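PDB 4TQM: lectin 2 from Agrocybe aegerita, which binds glycans carrying N-acetylglucosamine, probably recognising the terminal sugar, in pockets spaced around a seven-bladed beta-propeller. Local coordinates for residues G81-V86 against P97-A102; L42-F47 against G72-F77; I5-P10 against K115-L120; I132-K137 against K158-D163. The protein carries 1 engineered substitution. One frame throughout, in Å; residues are numbered along the deposited sequence.

Contact 1. Residues G81-V86 against P97-A102; sequences GVYVSV and PKMVIA. With NAG (2-acetamido-2-deoxy-beta-D-glucopyranose), chain B.
Y83 and M99 meet as a non-hydrogen-bonded pair of the antiparallel ladder between strands 82-85 and 98-101, and their side chains form the tight part of the contact. M99 crosses the ring obliquely. Its CB stands 4.0 Å above the plane of the Y83 ring, offset toward the rim, and its SD makes a Met-aromatic contact 5.4 Å from the centroid. The bend at chi3 (-62°) then turns CE in toward the hydroxyl end of the ring, 3.1 Å from Y83 OH. Next to this pair, V84 N donates to K98 O at 2.8 Å, and K98 N answers to V84 O at 3.0 Å. V100 N donates to V82 O and V82 N to I101 O. On the face carrying V82 and V84, V84 CG2 meets V100 CG1 at 3.8 Å, the two valines crossing nearly at right angles. The packing thins toward solvent: K98 is exposed, the end of I101 leads away and A102 turns its methyl outward. Beyond Y83 lies bound sugar, with O5 of N-acetylglucosamine B 3.7 Å from Y83 OH. S85 OG bonds to A94 O while touching P97. Strand 98-101 is the outermost of its propeller blade; strand 82-85 lies one place inward, its Y83 and S85 backbones bonded to G76 and I74 of strand 73-77 and its V82 packed on V75 and F77.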
# COMPACT_ATOMS: atom_id res chain seq x y z
N GLY A 81 -13.64 -15.70 -9.41
CA GLY A 81 -14.05 -14.94 -8.24
C GLY A 81 -12.93 -14.71 -7.25
O GLY A 81 -11.75 -14.76 -7.60
N VAL A 82 -13.30 -14.44 -6.00
CA VAL A 82 -12.32 -14.19 -4.96
C VAL A 82 -12.10 -15.43 -4.09
O VAL A 82 -13.06 -16.04 -3.61
CB VAL A 82 -12.73 -13.00 -4.07
CG1 VAL A 82 -11.66 -12.73 -3.02
CG2 VAL A 82 -12.96 -11.76 -4.93
N TYR A 83 -10.84 -15.80 -3.89
CA TYR A 83 -10.46 -16.94 -3.07
C TYR A 83 -9.83 -16.48 -1.77
O TYR A 83 -9.07 -15.51 -1.74
CB TYR A 83 -9.48 -17.83 -3.82
CG TYR A 83 -10.06 -18.50 -5.04
CD1 TYR A 83 -10.49 -19.82 -4.99
CD2 TYR A 83 -10.20 -17.81 -6.24
CE1 TYR A 83 -11.03 -20.44 -6.10
CE2 TYR A 83 -10.74 -18.42 -7.35
CZ TYR A 83 -11.15 -19.74 -7.28
OH TYR A 83 -11.69 -20.35 -8.38
N VAL A 84 -10.14 -17.19 -0.68
CA VAL A 84 -9.60 -16.85 0.63
C VAL A 84 -9.06 -18.08 1.35
O VAL A 84 -9.78 -19.05 1.56
CB VAL A 84 -10.67 -16.18 1.53
CG1 VAL A 84 -10.08 -15.83 2.89
CG2 VAL A 84 -11.25 -14.93 0.86
N SER A 85 -7.77 -18.04 1.69
CA SER A 85 -7.16 -19.02 2.58
C SER A 85 -7.04 -18.41 3.97
O SER A 85 -6.15 -17.59 4.22
CB SER A 85 -5.78 -19.45 2.07
OG SER A 85 -5.88 -20.42 1.04
N VAL A 86 -7.94 -18.81 4.86
CA VAL A 86 -8.01 -18.25 6.20
C VAL A 86 -6.78 -18.63 7.03
O VAL A 86 -6.27 -19.75 6.94
CB VAL A 86 -9.30 -18.71 6.93
CG1 VAL A 86 -9.35 -18.19 8.35
CG2 VAL A 86 -10.53 -18.26 6.16
N PRO A 97 -8.04 -22.96 -0.69
CA PRO A 97 -8.85 -21.80 -0.30
C PRO A 97 -10.32 -22.01 -0.63
O PRO A 97 -10.67 -22.99 -1.30
CB PRO A 97 -8.29 -20.68 -1.17
CG PRO A 97 -7.75 -21.37 -2.37
CD PRO A 97 -7.17 -22.65 -1.84
N LYS A 98 -11.18 -21.11 -0.17
CA LYS A 98 -12.58 -21.12 -0.53
C LYS A 98 -12.90 -19.91 -1.41
O LYS A 98 -12.38 -18.82 -1.17
CB LYS A 98 -13.46 -21.09 0.72
CG LYS A 98 -13.69 -22.47 1.36
CD LYS A 98 -14.03 -22.36 2.84
CE LYS A 98 -15.01 -21.23 3.13
NZ LYS A 98 -16.33 -21.42 2.46
N MET A 99 -13.73 -20.11 -2.43
CA MET A 99 -14.21 -18.97 -3.21
C MET A 99 -15.38 -18.33 -2.49
O MET A 99 -16.45 -18.94 -2.37
CB MET A 99 -14.64 -19.36 -4.62
CG MET A 99 -15.32 -18.19 -5.34
SD MET A 99 -15.96 -18.58 -6.96
CE MET A 99 -14.44 -19.01 -7.78
N VAL A 100 -15.19 -17.10 -2.04
CA VAL A 100 -16.18 -16.46 -1.18
C VAL A 100 -17.19 -15.63 -1.97
O VAL A 100 -18.27 -15.32 -1.46
CB VAL A 100 -15.49 -15.59 -0.11
CG1 VAL A 100 -14.67 -16.47 0.81
CG2 VAL A 100 -14.62 -14.53 -0.75
N ILE A 101 -16.85 -15.29 -3.21
CA ILE A 101 -17.76 -14.54 -4.06
C ILE A 101 -17.39 -14.68 -5.54
O ILE A 101 -16.21 -14.61 -5.90
CB ILE A 101 -17.81 -13.03 -3.65
CG1 ILE A 101 -18.84 -12.27 -4.49
CG2 ILE A 101 -16.44 -12.39 -3.75
CD1 ILE A 101 -18.93 -10.80 -4.16
N ALA A 102 -18.40 -14.89 -6.37
CA ALA A 102 -18.20 -14.99 -7.82
C ALA A 102 -18.27 -13.62 -8.49
O ALA A 102 -19.11 -13.38 -9.36
CB ALA A 102 -19.22 -15.93 -8.43
C1 NAG B . -8.57 -21.68 -10.65
C2 NAG B . -7.90 -20.78 -9.61
C3 NAG B . -7.16 -21.61 -8.57
C4 NAG B . -8.10 -22.66 -7.99
C5 NAG B . -8.66 -23.51 -9.13
C6 NAG B . -9.61 -24.59 -8.61
C7 NAG B . -7.40 -18.62 -10.56
C8 NAG B . -6.39 -17.70 -11.17
N2 NAG B . -7.00 -19.85 -10.25
O3 NAG B . -6.68 -20.77 -7.54
O4 NAG B . -7.41 -23.48 -7.07
O5 NAG B . -9.36 -22.68 -10.03
O6 NAG B . -10.73 -23.97 -8.04
O7 NAG B . -8.55 -18.23 -10.35

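Contact 2. Residues L42-F47 against G72-F77; sequences LAVKNF and GDIVGF. With NAG (2-acetamido-2-deoxy-beta-D-glucopyranose), chain B.
F47 and V44 reach I74 across the junction between two blades of the beta-propeller: 42-47 leaves the outer strand of one blade and 72-77 forms a middle strand of the next. The apolar contacts carry the junction. I74 CG2, anti to its own backbone N, points its methyl over the centre of the F47 ring in a CH-pi contact, 3.9 Å from the centroid and 10° off the ring normal. The other branch of I74 runs toward V44, and its CD1 meets V44 CG2 tip to tip at 3.7 Å. Farther along the strand, F47 CE1 comes to 3.6 Å from G76 N, a close approach to backbone where G76 has no side chain. V29 and S85 also pack on F47, and the W54 ring meets it with the planes about 40° apart.

The backbone shapes this approach. A43 and V44 both face V29 in a classic beta bulge, K45 is the centre of an inverse gamma turn, and F47 takes a left-handed conformation that brings its ring toward the neighbouring blade.

The polar bonds of N46 belong to the sugar site; no hydrogen bond joins the two segments. F47 N donates to N46 OD1 at 2.6 Å, in the amide plane and on a lone pair, which helps fix the rotation of the amide. That same oxygen accepts O3 of N-acetylglucosamine B at 2.7 Å and, weakly, W54 NE1. The other end of the amide completes the grip: N46 ND2 donates to sugar O4 at 2.9 Å, nearly straight at 162°.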
# COMPACT_ATOMS: atom_id res chain seq x y z
N LEU A 42 6.34 -22.94 2.91
CA LEU A 42 5.27 -22.93 1.91
C LEU A 42 3.94 -23.28 2.57
O LEU A 42 3.70 -24.43 2.93
CB LEU A 42 5.59 -23.93 0.80
CG LEU A 42 4.59 -24.05 -0.36
CD1 LEU A 42 4.56 -22.77 -1.18
CD2 LEU A 42 4.93 -25.25 -1.23
N ALA A 43 3.08 -22.27 2.73
CA ALA A 43 1.85 -22.43 3.50
C ALA A 43 0.67 -22.91 2.67
O ALA A 43 -0.10 -23.76 3.11
CB ALA A 43 1.51 -21.13 4.21
N VAL A 44 0.52 -22.35 1.47
CA VAL A 44 -0.58 -22.71 0.59
C VAL A 44 -0.05 -23.00 -0.81
O VAL A 44 0.63 -22.17 -1.40
CB VAL A 44 -1.63 -21.58 0.51
CG1 VAL A 44 -2.82 -22.03 -0.33
CG2 VAL A 44 -2.09 -21.16 1.90
N LYS A 45 -0.37 -24.18 -1.34
CA LYS A 45 0.04 -24.52 -2.70
C LYS A 45 -0.99 -24.00 -3.70
O LYS A 45 -1.69 -24.77 -4.35
CB LYS A 45 0.26 -26.03 -2.85
CG LYS A 45 1.47 -26.53 -2.07
CD LYS A 45 1.69 -28.02 -2.26
CE LYS A 45 2.99 -28.47 -1.61
NZ LYS A 45 3.23 -29.94 -1.75
N ASN A 46 -1.06 -22.68 -3.80
CA ASN A 46 -2.04 -22.00 -4.64
C ASN A 46 -1.66 -20.53 -4.72
O ASN A 46 -0.61 -20.13 -4.21
CB ASN A 46 -3.44 -22.17 -4.05
CG ASN A 46 -4.54 -22.09 -5.10
OD1 ASN A 46 -4.50 -21.26 -6.00
ND2 ASN A 46 -5.52 -22.98 -4.99
N PHE A 47 -2.51 -19.72 -5.36
CA PHE A 47 -2.26 -18.29 -5.54
C PHE A 47 -0.91 -18.04 -6.21
O PHE A 47 -0.25 -17.04 -5.93
CB PHE A 47 -2.32 -17.54 -4.20
CG PHE A 47 -3.62 -17.73 -3.46
CD1 PHE A 47 -4.71 -16.92 -3.73
CD2 PHE A 47 -3.74 -18.71 -2.49
CE1 PHE A 47 -5.90 -17.08 -3.04
CE2 PHE A 47 -4.93 -18.88 -1.80
CZ PHE A 47 -6.01 -18.07 -2.08
N GLY A 72 -4.48 -12.19 9.75
CA GLY A 72 -4.41 -11.86 8.34
C GLY A 72 -4.61 -13.08 7.46
O GLY A 72 -3.89 -14.07 7.59
N ASP A 73 -5.59 -13.02 6.57
CA ASP A 73 -5.89 -14.13 5.66
C ASP A 73 -5.32 -13.87 4.28
O ASP A 73 -5.07 -12.73 3.90
CB ASP A 73 -7.40 -14.35 5.57
CG ASP A 73 -8.05 -14.51 6.93
OD1 ASP A 73 -7.45 -15.19 7.79
OD2 ASP A 73 -9.14 -13.94 7.15
N ILE A 74 -5.12 -14.94 3.51
CA ILE A 74 -4.62 -14.81 2.14
C ILE A 74 -5.78 -14.62 1.17
O ILE A 74 -6.64 -15.48 1.05
CB ILE A 74 -3.80 -16.04 1.72
CG1 ILE A 74 -2.55 -16.16 2.61
CG2 ILE A 74 -3.40 -15.94 0.26
CD1 ILE A 74 -1.84 -17.50 2.48
N VAL A 75 -5.79 -13.48 0.47
CA VAL A 75 -6.90 -13.17 -0.43
C VAL A 75 -6.42 -13.04 -1.87
O VAL A 75 -5.41 -12.39 -2.14
CB VAL A 75 -7.61 -11.87 -0.02
CG1 VAL A 75 -8.86 -11.65 -0.86
CG2 VAL A 75 -7.97 -11.90 1.46
N GLY A 76 -7.15 -13.66 -2.79
CA GLY A 76 -6.80 -13.61 -4.20
C GLY A 76 -7.97 -13.37 -5.14
O GLY A 76 -8.90 -14.17 -5.23
N PHE A 77 -7.92 -12.23 -5.83
CA PHE A 77 -8.84 -11.92 -6.90
C PHE A 77 -8.37 -12.63 -8.16
O PHE A 77 -7.47 -12.14 -8.87
CB PHE A 77 -8.88 -10.40 -7.14
CG PHE A 77 -9.35 -9.60 -5.96
CD1 PHE A 77 -10.68 -9.23 -5.84
CD2 PHE A 77 -8.46 -9.21 -4.97
CE1 PHE A 77 -11.11 -8.48 -4.76
CE2 PHE A 77 -8.89 -8.46 -3.88
CZ PHE A 77 -10.22 -8.10 -3.77
C1 NAG B . -8.57 -21.68 -10.65
C2 NAG B . -7.90 -20.78 -9.61
C3 NAG B . -7.16 -21.61 -8.57
C4 NAG B . -8.10 -22.66 -7.99
C5 NAG B . -8.66 -23.51 -9.13
C6 NAG B . -9.61 -24.59 -8.61
C7 NAG B . -7.40 -18.62 -10.56
C8 NAG B . -6.39 -17.70 -11.17
N2 NAG B . -7.00 -19.85 -10.25
O3 NAG B . -6.68 -20.77 -7.54
O4 NAG B . -7.41 -23.48 -7.07
O5 NAG B . -9.36 -22.68 -10.03
O6 NAG B . -10.73 -23.97 -8.04
O7 NAG B . -8.55 -18.23 -10.35

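Contact 3. Residues I5-P10 against K115-L120; sequences ITQDLP and KHLRYL. With NAG (2-acetamido-2-deoxy-beta-D-glucopyranose), chain C.
Y119 packs its ring among I5, Q7 and P10, joining the N-terminal loop to strand 117-121, an edge strand of a propeller blade near the centre of the molecule. Apolar contact dominates. I5 CG2 sits over one face of the ring, offset toward the rim, in a CH-pi contact 3.7 Å from the centroid, the two side chains running antiparallel alongside one another. P10 CB comes instead to the ring's edge, 3.9 Å from Y119 CD1. Q7, with CD anti to CA (chi2 179°), runs across L117 at about a right angle, with its CG 3.2 Å from Y119 OH.

Polar ends are satisfied by strand 173-177 of the adjoining blade: Y119 OH bonds to R174 O, and Q7 OE1 accepts from R174 N. I5 also pairs through its backbone with L176. Within the loop, T6 OG1 accepts L9 N at 3.0 Å, an ST motif that closes the turn before P10. No direct hydrogen bond joins the two segments; a water links their backbones, donating to P10 O at 2.7 Å and accepting from L120 N at 2.9 Å.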
# COMPACT_ATOMS: atom_id res chain seq x y z
N ILE A 5 -4.72 3.22 2.44
CA ILE A 5 -4.62 2.23 1.39
C ILE A 5 -4.34 2.94 0.07
O ILE A 5 -5.13 3.78 -0.37
CB ILE A 5 -5.92 1.41 1.28
CG1 ILE A 5 -6.13 0.60 2.56
CG2 ILE A 5 -5.88 0.50 0.06
CD1 ILE A 5 -7.39 -0.22 2.57
N THR A 6 -3.21 2.62 -0.55
CA THR A 6 -2.84 3.22 -1.82
C THR A 6 -2.70 2.15 -2.89
O THR A 6 -2.86 0.96 -2.61
CB THR A 6 -1.52 4.00 -1.72
OG1 THR A 6 -0.45 3.08 -1.42
CG2 THR A 6 -1.60 5.06 -0.62
N GLN A 7 -2.39 2.57 -4.11
CA GLN A 7 -2.22 1.64 -5.22
C GLN A 7 -0.91 0.86 -5.08
O GLN A 7 -0.87 -0.33 -5.36
CB GLN A 7 -2.29 2.37 -6.57
CG GLN A 7 -3.63 3.08 -6.81
CD GLN A 7 -3.68 3.81 -8.14
OE1 GLN A 7 -4.43 4.78 -8.30
NE2 GLN A 7 -2.90 3.35 -9.11
N ASP A 8 0.14 1.54 -4.64
CA ASP A 8 1.44 0.89 -4.44
C ASP A 8 1.47 0.04 -3.17
O ASP A 8 2.14 -0.99 -3.12
CB ASP A 8 2.57 1.92 -4.41
CG ASP A 8 2.71 2.67 -5.72
OD1 ASP A 8 2.20 2.18 -6.75
OD2 ASP A 8 3.33 3.76 -5.72
N LEU A 9 0.74 0.48 -2.15
CA LEU A 9 0.66 -0.25 -0.88
C LEU A 9 -0.79 -0.46 -0.45
O LEU A 9 -1.28 0.23 0.45
CB LEU A 9 1.45 0.47 0.21
CG LEU A 9 2.94 0.67 -0.05
CD1 LEU A 9 3.58 1.56 1.00
CD2 LEU A 9 3.66 -0.67 -0.12
N PRO A 10 -1.49 -1.41 -1.09
CA PRO A 10 -2.90 -1.68 -0.79
C PRO A 10 -3.11 -2.31 0.58
O PRO A 10 -4.23 -2.32 1.09
CB PRO A 10 -3.31 -2.65 -1.90
CG PRO A 10 -2.05 -3.31 -2.32
CD PRO A 10 -0.98 -2.27 -2.17
N LYS A 115 -7.32 -1.55 -15.97
CA LYS A 115 -8.42 -0.58 -15.96
C LYS A 115 -9.01 -0.32 -14.58
O LYS A 115 -9.55 0.76 -14.32
CB LYS A 115 -9.54 -1.06 -16.89
CG LYS A 115 -9.13 -1.25 -18.34
CD LYS A 115 -10.26 -1.86 -19.17
CE LYS A 115 -11.49 -0.96 -19.17
NZ LYS A 115 -12.61 -1.54 -19.97
N HIS A 116 -8.90 -1.31 -13.70
CA HIS A 116 -9.65 -1.29 -12.45
C HIS A 116 -8.77 -1.46 -11.23
O HIS A 116 -7.63 -1.93 -11.33
CB HIS A 116 -10.72 -2.39 -12.48
CG HIS A 116 -11.55 -2.38 -13.72
ND1 HIS A 116 -11.71 -3.49 -14.52
CD2 HIS A 116 -12.28 -1.40 -14.30
CE1 HIS A 116 -12.49 -3.19 -15.54
NE2 HIS A 116 -12.86 -1.93 -15.43
N LEU A 117 -9.29 -1.06 -10.07
CA LEU A 117 -8.58 -1.26 -8.81
C LEU A 117 -9.39 -2.15 -7.89
O LEU A 117 -10.62 -2.15 -7.95
CB LEU A 117 -8.29 0.09 -8.14
CG LEU A 117 -7.37 1.04 -8.91
CD1 LEU A 117 -7.43 2.45 -8.33
CD2 LEU A 117 -5.94 0.51 -8.90
N ARG A 118 -8.72 -2.93 -7.04
CA ARG A 118 -9.42 -3.79 -6.09
C ARG A 118 -8.72 -3.80 -4.73
O ARG A 118 -7.55 -4.17 -4.61
CB ARG A 118 -9.57 -5.21 -6.65
CG ARG A 118 -10.75 -5.37 -7.62
CD ARG A 118 -10.60 -6.61 -8.49
NE ARG A 118 -9.46 -6.48 -9.40
CZ ARG A 118 -9.09 -7.41 -10.28
NH1 ARG A 118 -9.76 -8.55 -10.37
NH2 ARG A 118 -8.04 -7.20 -11.06
N TYR A 119 -9.47 -3.39 -3.70
CA TYR A 119 -8.95 -3.25 -2.34
C TYR A 119 -9.76 -4.06 -1.34
O TYR A 119 -10.91 -4.45 -1.60
CB TYR A 119 -9.01 -1.78 -1.91
CG TYR A 119 -8.11 -0.84 -2.66
CD1 TYR A 119 -6.79 -1.17 -2.94
CD2 TYR A 119 -8.57 0.41 -3.08
CE1 TYR A 119 -5.96 -0.30 -3.62
CE2 TYR A 119 -7.75 1.28 -3.76
CZ TYR A 119 -6.45 0.93 -4.03
OH TYR A 119 -5.64 1.81 -4.71
N LEU A 120 -9.15 -4.30 -0.18
CA LEU A 120 -9.83 -4.90 0.96
C LEU A 120 -9.71 -3.95 2.15
O LEU A 120 -8.60 -3.61 2.58
CB LEU A 120 -9.19 -6.25 1.30
CG LEU A 120 -9.25 -7.29 0.18
CD1 LEU A 120 -8.16 -8.32 0.36
CD2 LEU A 120 -10.62 -7.96 0.15
C1 NAG C . -19.81 -5.02 -14.10
C2 NAG C . -18.85 -5.12 -12.92
C3 NAG C . -19.24 -6.31 -12.06
C4 NAG C . -20.69 -6.15 -11.62
C5 NAG C . -21.60 -5.97 -12.84
C6 NAG C . -23.03 -5.70 -12.39
C7 NAG C . -16.65 -4.20 -13.43
C8 NAG C . -15.24 -4.49 -13.89
N2 NAG C . -17.48 -5.24 -13.40
O3 NAG C . -18.41 -6.40 -10.93
O4 NAG C . -21.11 -7.28 -10.88
O5 NAG C . -21.15 -4.90 -13.65
O6 NAG C . -23.86 -5.48 -13.51
O7 NAG C . -16.97 -3.05 -13.12
O HOH W 1 -6.36 -3.82 0.50

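Contact 4. Residues I132-K137 against K158-D163; sequences IGFGEK and KDFGYD. With GAL (beta-D-galactopyranose), chain D; NAG (2-acetamido-2-deoxy-beta-D-glucopyranose), chain E; NAG (2-acetamido-2-deoxy-beta-D-glucopyranose), chain F; NAG (2-acetamido-2-deoxy-beta-D-glucopyranose), chain C.
Y162 N donates to G135 O at 3.1 Å and D163 N to E136 O at 2.7 Å, both in the carbonyl plane. These two bonds tie the end of strand 130-134 to the loop that follows strand 154-157, at the junction with the next propeller blade. Next to them F134 and F160 extend in parallel. F160 O meets the edge of the F134 ring, 3.4 Å from CD1, and is itself bonded to R174 NH1.

Held through G135 O, the peptide before E136 offers its N-H to a sugar: E136 N donates to O7 of N-acetylglucosamine C at 2.9 Å, almost perfectly straight at 179°. The bend at chi2 (75°) folds the E136 carboxylate back beside the Y162 ring, with its plane 26° from that of the ring. E136 OE1 accepts H116 NE2, while K115 and R168 make cation-pi contacts with Y162. K137 NZ instead bonds to O4 of galactose at 2.7 Å and to O6 of N-acetylglucosamine F at 2.6 Å. Galactose O3 is linked to N-acetylglucosamine C and galactose C1 to N-acetylglucosamine F, making one trisaccharide.

At the other end D159 serves a second sugar. D159 OD1 takes O3 of N-acetylglucosamine E at 2.6 Å and also F160 N, and D159 OD2 takes O4. The chemistry implies that the contact gives one element to each of two like pockets: the E136 N-H to N-acetylglucosamine C, where N103 ND2 also bonds, and the D159 carboxylate to N-acetylglucosamine E, where D192 N does. Each pocket probably draws on two loops.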
# COMPACT_ATOMS: atom_id res chain seq x y z
N ILE A 132 -13.72 -3.64 -1.81
CA ILE A 132 -14.04 -2.38 -2.49
C ILE A 132 -13.28 -2.28 -3.80
O ILE A 132 -12.06 -2.24 -3.81
CB ILE A 132 -13.72 -1.15 -1.62
CG1 ILE A 132 -14.48 -1.20 -0.29
CG2 ILE A 132 -14.06 0.14 -2.36
CD1 ILE A 132 -13.67 -1.75 0.86
N GLY A 133 -14.01 -2.24 -4.91
CA GLY A 133 -13.38 -2.19 -6.21
C GLY A 133 -13.76 -0.97 -7.02
O GLY A 133 -14.94 -0.63 -7.12
N PHE A 134 -12.77 -0.29 -7.59
CA PHE A 134 -13.03 0.75 -8.57
C PHE A 134 -13.11 0.09 -9.93
O PHE A 134 -12.09 -0.23 -10.55
CB PHE A 134 -11.93 1.82 -8.55
CG PHE A 134 -11.84 2.57 -7.26
CD1 PHE A 134 -12.49 3.79 -7.10
CD2 PHE A 134 -11.11 2.06 -6.19
CE1 PHE A 134 -12.41 4.48 -5.90
CE2 PHE A 134 -11.03 2.75 -4.99
CZ PHE A 134 -11.68 3.96 -4.85
N GLY A 135 -14.34 -0.15 -10.38
CA GLY A 135 -14.59 -0.86 -11.62
C GLY A 135 -14.97 0.06 -12.76
O GLY A 135 -14.54 1.21 -12.82
N GLU A 136 -15.80 -0.45 -13.66
CA GLU A 136 -16.13 0.25 -14.89
C GLU A 136 -17.10 1.41 -14.68
O GLU A 136 -16.88 2.51 -15.19
CB GLU A 136 -16.74 -0.73 -15.90
CG GLU A 136 -16.81 -0.20 -17.31
CD GLU A 136 -15.46 -0.19 -18.00
OE1 GLU A 136 -14.49 -0.71 -17.41
OE2 GLU A 136 -15.37 0.34 -19.12
N LYS A 137 -18.17 1.16 -13.93
CA LYS A 137 -19.24 2.13 -13.78
C LYS A 137 -19.17 2.90 -12.46
O LYS A 137 -20.06 3.70 -12.15
CB LYS A 137 -20.60 1.45 -13.90
CG LYS A 137 -20.82 0.73 -15.22
CD LYS A 137 -20.59 1.66 -16.40
CE LYS A 137 -21.04 1.00 -17.69
NZ LYS A 137 -20.44 -0.36 -17.83
N LYS A 158 -21.50 6.21 -8.50
CA LYS A 158 -21.22 6.30 -9.92
C LYS A 158 -20.12 7.32 -10.22
O LYS A 158 -20.34 8.30 -10.94
CB LYS A 158 -22.50 6.67 -10.69
CG LYS A 158 -23.53 5.55 -10.75
CD LYS A 158 -24.87 6.07 -11.24
CE LYS A 158 -25.77 4.94 -11.74
NZ LYS A 158 -25.93 3.87 -10.72
N ASP A 159 -18.93 7.07 -9.68
CA ASP A 159 -17.77 7.92 -9.95
C ASP A 159 -16.49 7.14 -9.65
O ASP A 159 -16.55 6.03 -9.13
CB ASP A 159 -17.82 9.20 -9.11
CG ASP A 159 -17.22 10.40 -9.83
OD1 ASP A 159 -16.31 10.21 -10.67
OD2 ASP A 159 -17.65 11.54 -9.55
N PHE A 160 -15.35 7.74 -9.98
CA PHE A 160 -14.04 7.10 -9.80
C PHE A 160 -13.94 5.80 -10.59
O PHE A 160 -13.18 4.89 -10.22
CB PHE A 160 -13.73 6.85 -8.32
CG PHE A 160 -13.83 8.08 -7.46
CD1 PHE A 160 -12.83 9.04 -7.48
CD2 PHE A 160 -14.92 8.27 -6.62
CE1 PHE A 160 -12.91 10.17 -6.68
CE2 PHE A 160 -15.01 9.40 -5.82
CZ PHE A 160 -14.01 10.35 -5.85
N GLY A 161 -14.71 5.70 -11.67
CA GLY A 161 -14.72 4.51 -12.49
C GLY A 161 -14.08 4.75 -13.85
O GLY A 161 -13.91 5.90 -14.27
N TYR A 162 -13.72 3.67 -14.53
CA TYR A 162 -13.13 3.78 -15.86
C TYR A 162 -14.11 4.47 -16.80
O TYR A 162 -13.73 5.35 -17.57
CB TYR A 162 -12.75 2.40 -16.40
CG TYR A 162 -11.95 2.46 -17.68
CD1 TYR A 162 -10.56 2.46 -17.66
CD2 TYR A 162 -12.59 2.53 -18.91
CE1 TYR A 162 -9.83 2.52 -18.83
CE2 TYR A 162 -11.86 2.59 -20.09
CZ TYR A 162 -10.48 2.59 -20.04
OH TYR A 162 -9.76 2.65 -21.21
N ASP A 163 -15.37 4.05 -16.74
CA ASP A 163 -16.40 4.63 -17.59
C ASP A 163 -17.37 5.48 -16.77
O ASP A 163 -18.49 5.76 -17.19
CB ASP A 163 -17.15 3.53 -18.35
CG ASP A 163 -17.93 4.07 -19.54
OD1 ASP A 163 -17.60 5.18 -20.01
OD2 ASP A 163 -18.86 3.38 -20.01
C1 GAL D . -19.08 -3.38 -18.77
C2 GAL D . -18.68 -3.49 -17.30
C3 GAL D . -19.75 -4.20 -16.48
C4 GAL D . -21.14 -3.66 -16.79
C5 GAL D . -21.36 -3.62 -18.30
C6 GAL D . -22.75 -3.09 -18.64
O2 GAL D . -17.48 -4.23 -17.20
O3 GAL D . -19.47 -4.04 -15.11
O4 GAL D . -21.30 -2.36 -16.25
O5 GAL D . -20.36 -2.81 -18.88
O6 GAL D . -23.04 -3.40 -19.98
C1 NAG E . -14.33 15.02 -13.71
C2 NAG E . -13.90 13.90 -12.76
C3 NAG E . -15.13 13.17 -12.25
C4 NAG E . -16.12 14.16 -11.65
C5 NAG E . -16.43 15.28 -12.63
C6 NAG E . -17.32 16.33 -11.98
C7 NAG E . -11.67 13.05 -13.30
C8 NAG E . -10.90 11.87 -13.81
N2 NAG E . -12.99 12.99 -13.44
O3 NAG E . -14.76 12.22 -11.27
O4 NAG E . -17.31 13.49 -11.30
O5 NAG E . -15.24 15.90 -13.08
O6 NAG E . -17.37 17.49 -12.78
O7 NAG E . -11.07 14.00 -12.79
C1 NAG F . -17.06 -1.44 -23.56
C2 NAG F . -16.04 -2.35 -22.87
C3 NAG F . -16.71 -3.16 -21.75
C4 NAG F . -17.45 -2.22 -20.81
C5 NAG F . -18.36 -1.29 -21.61
C6 NAG F . -19.07 -0.27 -20.73
C7 NAG F . -14.44 -2.81 -24.66
C8 NAG F . -13.08 -3.38 -24.41
N2 NAG F . -15.42 -3.23 -23.85
O1 NAG F . -16.46 -0.68 -24.59
O3 NAG F . -15.74 -3.89 -21.03
O4 NAG F . -18.23 -2.95 -19.87
O5 NAG F . -17.64 -0.59 -22.60
O6 NAG F . -20.34 -0.74 -20.35
O7 NAG F . -14.60 -2.00 -25.57
C1 NAG C . -19.81 -5.02 -14.10
C2 NAG C . -18.85 -5.12 -12.92
C3 NAG C . -19.24 -6.31 -12.06
C4 NAG C . -20.69 -6.15 -11.62
C5 NAG C . -21.60 -5.97 -12.84
C6 NAG C . -23.03 -5.70 -12.39
C7 NAG C . -16.65 -4.20 -13.43
C8 NAG C . -15.24 -4.49 -13.89
N2 NAG C . -17.48 -5.24 -13.40
O3 NAG C . -18.41 -6.40 -10.93
O4 NAG C . -21.11 -7.28 -10.88
O5 NAG C . -21.15 -4.90 -13.65
O6 NAG C . -23.86 -5.48 -13.51
O7 NAG C . -16.97 -3.05 -13.12

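Contacts 2, 3 and 4 are buried and contact 1 partly buried. Contact 3 lies deepest, its centre about 7 Å from the centre of the chain, and joins by ring packing and a water. Contacts 1 and 2 share a sheet, strands 73-77 and 82-85 being neighbours in it, yet contact 1 is a hydrogen-bonded ladder within a blade and contact 2 apolar packing between blades. Both touch N-acetylglucosamine B. Contacts 3 and 4 meet in the next sheet through Y119 N to I132 O, and both touch N-acetylglucosamine C, contact 3 through H116 at its outer end. N46 in contact 2 and D159 in contact 4 grip O3 and O4 alike, by amide and carboxylate respectively.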